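Local coordinates for acyl-CoA synthetase (AMP-forming)/AMP-acid ligase II-like protein (PDB 4GS5), which is probably an ATP-dependent, AMP-forming ligase that activates medium-chain fatty acids or related carboxylic acids as coenzyme A thioesters, at residues 138-141 and 142-145; 128-131 and 132-135; 26-29 and 30-34. One frame throughout, in Å; residues are numbered along the deposited sequence. Where two conformers were deposited one is given.

Contact 1 of 3, residues 138-141 and 142-145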
# COMPACT_ATOMS: atom_id res chain seq x y z
N LEU A 138 0.72 -13.85 -16.52
CA LEU A 138 0.22 -13.23 -17.75
C LEU A 138 1.25 -13.14 -18.88
O LEU A 138 0.88 -13.10 -20.05
CB LEU A 138 -0.32 -11.83 -17.44
CG LEU A 138 -1.58 -11.82 -16.59
CD1 LEU A 138 -1.82 -10.44 -15.98
CD2 LEU A 138 -2.77 -12.27 -17.44
N GLU A 139 2.54 -13.12 -18.53
CA GLU A 139 3.59 -12.98 -19.53
C GLU A 139 4.06 -14.31 -20.10
O GLU A 139 4.53 -14.39 -21.25
CB GLU A 139 4.79 -12.23 -18.94
CG GLU A 139 4.56 -10.74 -18.82
CD GLU A 139 4.64 -10.03 -20.16
OE1 GLU A 139 5.72 -10.12 -20.81
OE2 GLU A 139 3.64 -9.39 -20.56
N ASN A 140 3.94 -15.34 -19.28
CA ASN A 140 4.43 -16.66 -19.63
C ASN A 140 3.34 -17.42 -20.40
O ASN A 140 2.35 -17.88 -19.82
CB ASN A 140 4.83 -17.40 -18.35
CG ASN A 140 5.51 -18.72 -18.63
OD1 ASN A 140 5.29 -19.33 -19.68
ND2 ASN A 140 6.33 -19.18 -17.69
N SER A 141 3.53 -17.53 -21.71
CA SER A 141 2.48 -18.05 -22.59
C SER A 141 2.15 -19.52 -22.38
O SER A 141 1.32 -20.09 -23.09
CB SER A 141 2.83 -17.79 -24.06
OG SER A 141 2.38 -16.50 -24.45
N ALA A 142 2.80 -20.13 -21.40
CA ALA A 142 2.45 -21.48 -20.98
C ALA A 142 1.41 -21.41 -19.87
O ALA A 142 0.71 -22.39 -19.61
CB ALA A 142 3.68 -22.21 -20.51
N THR A 143 1.30 -20.25 -19.24
CA THR A 143 0.39 -20.07 -18.12
C THR A 143 -0.63 -18.96 -18.37
O THR A 143 -1.67 -18.91 -17.71
CB THR A 143 1.13 -19.77 -16.79
OG1 THR A 143 1.89 -18.55 -16.90
CG2 THR A 143 2.08 -20.93 -16.43
N SER A 144 -0.35 -18.07 -19.32
CA SER A 144 -1.25 -16.94 -19.53
C SER A 144 -2.67 -17.39 -19.84
O SER A 144 -3.64 -16.76 -19.41
CB SER A 144 -0.74 -16.02 -20.64
OG SER A 144 -0.58 -16.74 -21.86
N GLY A 145 -2.80 -18.48 -20.59
CA GLY A 145 -4.11 -18.95 -21.01
C GLY A 145 -4.93 -19.52 -19.87
O GLY A 145 -6.14 -19.74 -20.01
O HOH W 1 -1.24 -20.72 -21.48
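With chi1 of Asn-140 at -173°, its CG swings opposite the backbone N and carries OD1 forward to the backbone two residues on, where it accepts the N-H of Ala-142. Ser-144 has chi1 near 58°, which folds OG back over the chain to lie 3.4 Å from Ser-141 CA. The OD1 bond is fairly straight: Ala-142 N sits 3.1 Å from Asn-140 OD1, tilted out of the amide plane, and the methyl of Ala-142 packs beside the same oxygen. The carbonyl of Asn-140 is gripped twice. Thr-143 N, at 2.7 Å from Asn-140 O, and Ser-144 N, at 2.8 Å from the same atom, approach it from opposite faces of its plane. An Asx turn and a beta turn starting at one residue make this an Asx motif, and here it reverses the chain just past the end of helix 131-139, with Asn-140 the first residue to leave helical angles. Thr-143 OG1 is bonded to Ile-137 O in the helix and to Asn-114 ND2, so the hydroxyl of the buried Thr-143 ties the turn to two other places. A water donates to Ser-141 O and accepts from Gly-145 N, 2.9 Å away.

Contact 2 of 3, residues 128-131 and 132-135; sequences AMVP and MQLQ. With EDO (1,2-ethanediol), chain B.
Val-130 N gives its hydrogen to Gln-133 OE1 at 3.0 Å, with an N-H...O angle of 166° and the donor lying in the plane of the side-chain amide. Gln-133 reaches this point with an extended chain (chi2 173°) that runs back from the first turn of the helix toward the strand. The other end of the amide is occupied as well: NE2 donates to Thr-112 O and Cys-84 O. With OE1 and NE2 both engaged, the amide is fixed in its rotation, and a buried polar group is satisfied.

The helical bonds start here. Gln-135 N meets Pro-131 O at 3.0 Å, nearly in line with the carbonyl, while Val-130 O receives only weak bonds from Gln-133 N and Leu-134 N. Met-132 N, in the first turn, instead donates to O2 of a bound ethanediol at 3.1 Å. The carbon C2 of that molecule lies 3.3 Å from Pro-131 CD, against the proline ring.

Further out the contact is apolar. CG2 of Val-130 rests against the Gln-133 chain, 3.8 Å from Gln-133 CG. On the buried side the selenomethionine Met-129 has CG between its backbone N and carbonyl carbon (chi1 66°), which with an extended chi2 carries SE to 4.0 Å from Leu-134 CB; the same side chain also packs on Val-153 and Leu-155 of the neighbouring strand.

Val-130 occupies the N-cap position, and the bond from its N-H to Gln-133, three residues on, is one half of a capping box, the half a valine N-cap cannot reciprocate through its side chain. It marks the strand-to-helix corner of the beta-alpha-beta unit formed by strand 126-129, helix 131-139 and strand 153-155.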
# COMPACT_ATOMS: atom_id res chain seq x y z
N ALA A 128 -4.20 -15.54 -3.14
CA ALA A 128 -3.60 -14.25 -2.79
C ALA A 128 -2.17 -14.25 -3.31
O ALA A 128 -1.47 -15.25 -3.19
CB ALA A 128 -3.62 -14.02 -1.28
N MSE A 129 -1.74 -13.15 -3.90
CA MSE A 129 -0.41 -13.11 -4.46
C MSE A 129 0.09 -11.69 -4.56
O MSE A 129 -0.64 -10.75 -4.26
CB MSE A 129 -0.37 -13.83 -5.82
CG MSE A 129 -1.16 -13.16 -6.93
SE MSE A 129 -1.11 -14.22 -8.60
CE MSE A 129 -1.78 -15.90 -7.93
N VAL A 130 1.36 -11.52 -4.92
CA VAL A 130 1.90 -10.19 -5.15
C VAL A 130 1.74 -9.87 -6.62
O VAL A 130 1.60 -10.79 -7.44
CB VAL A 130 3.37 -10.01 -4.69
CG1 VAL A 130 3.48 -10.21 -3.17
CG2 VAL A 130 4.31 -10.94 -5.45
N PRO A 131 1.73 -8.58 -6.97
CA PRO A 131 1.46 -8.15 -8.34
C PRO A 131 2.41 -8.77 -9.36
O PRO A 131 1.98 -9.14 -10.45
CB PRO A 131 1.69 -6.63 -8.28
CG PRO A 131 1.30 -6.27 -6.86
CD PRO A 131 1.79 -7.45 -6.03
N MSE A 132 3.69 -8.89 -9.00
CA MSE A 132 4.65 -9.50 -9.90
C MSE A 132 4.29 -10.95 -10.23
O MSE A 132 4.58 -11.44 -11.33
CB MSE A 132 6.05 -9.45 -9.31
CG MSE A 132 7.10 -9.50 -10.36
SE MSE A 132 8.82 -8.99 -9.64
CE MSE A 132 8.73 -7.05 -9.82
N GLN A 133 3.67 -11.64 -9.29
CA GLN A 133 3.26 -13.01 -9.57
C GLN A 133 2.16 -13.07 -10.62
O GLN A 133 2.15 -13.96 -11.47
CB GLN A 133 2.83 -13.75 -8.30
CG GLN A 133 4.02 -14.19 -7.44
CD GLN A 133 3.58 -14.77 -6.12
OE1 GLN A 133 2.75 -14.18 -5.43
NE2 GLN A 133 4.12 -15.92 -5.75
N LEU A 134 1.23 -12.12 -10.57
CA LEU A 134 0.16 -12.12 -11.56
C LEU A 134 0.72 -11.71 -12.92
O LEU A 134 0.33 -12.23 -13.96
CB LEU A 134 -0.97 -11.17 -11.16
CG LEU A 134 -2.13 -11.06 -12.14
CD1 LEU A 134 -2.74 -12.44 -12.38
CD2 LEU A 134 -3.18 -10.08 -11.58
N GLN A 135 1.64 -10.76 -12.92
CA GLN A 135 2.23 -10.30 -14.17
C GLN A 135 3.01 -11.44 -14.83
O GLN A 135 3.03 -11.56 -16.05
CB GLN A 135 3.14 -9.09 -13.95
CG GLN A 135 3.39 -8.25 -15.21
CD GLN A 135 4.58 -8.72 -16.02
OE1 GLN A 135 5.37 -9.54 -15.56
NE2 GLN A 135 4.72 -8.18 -17.23
C1 EDO B . 5.71 -5.20 -7.25
O1 EDO B . 5.69 -5.39 -8.67
C2 EDO B . 4.78 -6.18 -6.55
O2 EDO B . 5.20 -7.54 -6.69

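Contact 3 of 3, residues 26-29 and 30-34. With EDO (1,2-ethanediol), chain U.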
# COMPACT_ATOMS: atom_id res chain seq x y z
N GLN A 26 6.88 -26.17 7.80
CA GLN A 26 6.59 -24.89 8.44
C GLN A 26 5.08 -24.72 8.53
O GLN A 26 4.54 -24.33 9.57
CB GLN A 26 7.16 -23.72 7.63
CG GLN A 26 8.66 -23.71 7.45
CD GLN A 26 9.11 -22.45 6.74
OE1 GLN A 26 9.09 -22.38 5.51
NE2 GLN A 26 9.48 -21.43 7.50
N ALA A 27 4.40 -25.00 7.43
CA ALA A 27 2.95 -24.85 7.37
C ALA A 27 2.28 -25.82 8.35
O ALA A 27 1.44 -25.45 9.17
CB ALA A 27 2.47 -25.11 5.95
N TYR A 28 2.68 -27.08 8.27
CA TYR A 28 2.10 -28.11 9.12
C TYR A 28 2.27 -27.74 10.60
O TYR A 28 1.31 -27.82 11.37
CB TYR A 28 2.73 -29.46 8.80
CG TYR A 28 2.24 -30.58 9.68
CD1 TYR A 28 1.08 -31.29 9.37
CD2 TYR A 28 2.92 -30.92 10.84
CE1 TYR A 28 0.63 -32.32 10.18
CE2 TYR A 28 2.48 -31.95 11.66
CZ TYR A 28 1.34 -32.65 11.32
OH TYR A 28 0.92 -33.66 12.15
N ASP A 29 3.47 -27.30 10.97
CA ASP A 29 3.75 -26.89 12.35
C ASP A 29 2.86 -25.75 12.83
O ASP A 29 2.30 -25.79 13.94
CB ASP A 29 5.23 -26.52 12.52
CG ASP A 29 6.15 -27.72 12.44
OD1 ASP A 29 5.63 -28.86 12.43
OD2 ASP A 29 7.39 -27.53 12.40
N PHE A 30 2.74 -24.72 12.00
CA PHE A 30 1.85 -23.64 12.34
C PHE A 30 0.43 -24.15 12.52
O PHE A 30 -0.23 -23.84 13.51
CB PHE A 30 1.87 -22.53 11.28
CG PHE A 30 0.84 -21.47 11.54
CD1 PHE A 30 1.11 -20.42 12.39
CD2 PHE A 30 -0.41 -21.55 10.94
CE1 PHE A 30 0.16 -19.45 12.63
CE2 PHE A 30 -1.36 -20.60 11.19
CZ PHE A 30 -1.08 -19.54 12.03
N MSE A 31 -0.05 -24.93 11.56
CA MSE A 31 -1.42 -25.44 11.64
C MSE A 31 -1.66 -26.28 12.89
O MSE A 31 -2.68 -26.12 13.58
CB MSE A 31 -1.78 -26.21 10.38
CG MSE A 31 -1.84 -25.32 9.16
SE MSE A 31 -1.99 -26.32 7.53
CE MSE A 31 -3.91 -26.70 7.60
N GLU A 32 -0.73 -27.19 13.18
CA GLU A 32 -0.84 -28.00 14.37
C GLU A 32 -0.98 -27.08 15.58
O GLU A 32 -1.83 -27.30 16.44
CB GLU A 32 0.37 -28.91 14.51
CG GLU A 32 0.34 -30.10 13.55
CD GLU A 32 -0.57 -31.23 14.03
OE1 GLU A 32 -0.13 -32.02 14.91
OE2 GLU A 32 -1.72 -31.34 13.53
N LYS A 33 -0.17 -26.02 15.64
CA LYS A 33 -0.24 -25.10 16.76
C LYS A 33 -1.58 -24.34 16.81
O LYS A 33 -2.18 -24.18 17.88
CB LYS A 33 0.94 -24.11 16.77
CG LYS A 33 0.99 -23.27 18.04
CD LYS A 33 2.13 -22.26 18.06
CE LYS A 33 2.04 -21.42 19.35
NZ LYS A 33 3.02 -20.30 19.41
N TRP A 34 -2.06 -23.88 15.65
CA TRP A 34 -3.35 -23.21 15.60
C TRP A 34 -4.46 -24.09 16.17
O TRP A 34 -5.19 -23.68 17.08
CB TRP A 34 -3.70 -22.78 14.17
CG TRP A 34 -5.01 -22.06 14.10
CD1 TRP A 34 -6.24 -22.60 13.85
CD2 TRP A 34 -5.22 -20.66 14.29
NE1 TRP A 34 -7.20 -21.62 13.87
CE2 TRP A 34 -6.61 -20.42 14.14
CE3 TRP A 34 -4.38 -19.58 14.58
CZ2 TRP A 34 -7.16 -19.15 14.26
CZ3 TRP A 34 -4.93 -18.32 14.70
CH2 TRP A 34 -6.31 -18.11 14.54
C1 EDO U . 3.90 -19.72 16.04
O1 EDO U . 4.52 -19.22 17.24
C2 EDO U . 4.94 -20.48 15.23
O2 EDO U . 4.31 -21.51 14.46
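Tyr-28 and Glu-32 stand one turn apart on helix 22-36, and their side chains cover each other in an i to i+4 pairing on its partly exposed flank. Regular alpha-helical bonds supply the frame: Phe-30 N to Gln-26 O, Met-31 N to Ala-27 O, Glu-32 N to Tyr-28 O at 2.8 Å, and Lys-33 N to Asp-29 O.

The side-chain contact itself is CH-pi. Glu-32 CG lies over one face of the Tyr-28 ring, 3.7 Å from the centroid and 24° off the ring normal. A bend at chi2 (-79°) turns the carboxylate along the phenol, its plane only 16° from that of the ring and its CD 3.4 Å from Tyr-28 OH. Were Tyr-28 replaced by an alanine, the Glu-32 chain is likely to lose its flat support and be left to swing, with a gap opened beside Trp-6 and Pro-19, which also touch this side chain.

The apolar flank looks inward, Phe-30 packing on Val-97 and Met-100 of helix 90-102 and meeting the ring of Phe-41.

Among the charged groups, Asp-29 OD1 lies at the edge of the Tyr-28 ring, in its plane, and forms a salt bridge with Arg-18. Lys-33 is fully extended, and its NZ donates to Glu-40 O and to O1 of a bound ethanediol, 2.9 Å from NZ.

How the contacts relate
Contacts 1 and 2 sit at the two ends of helix 131-139, their centres 13 Å apart: residues 128-135 start the helix and residues 138-145 turn the chain away from it. They share neighbours, since Leu-138 and Pro-131 both pack on Leu-164 of helix 162-169, and Leu-138 and Leu-134 both touch Val-147. Contact 3, on helix 22-36, is a separate place in the fold; its centre is 25 Å from that of contact 2 and 33 Å from that of contact 1, with nearest atoms about 14 and 23 Å away. The ethanediols at contacts 2 and 3 probably come from the crystallisation liquor, so neither identifies a substrate site.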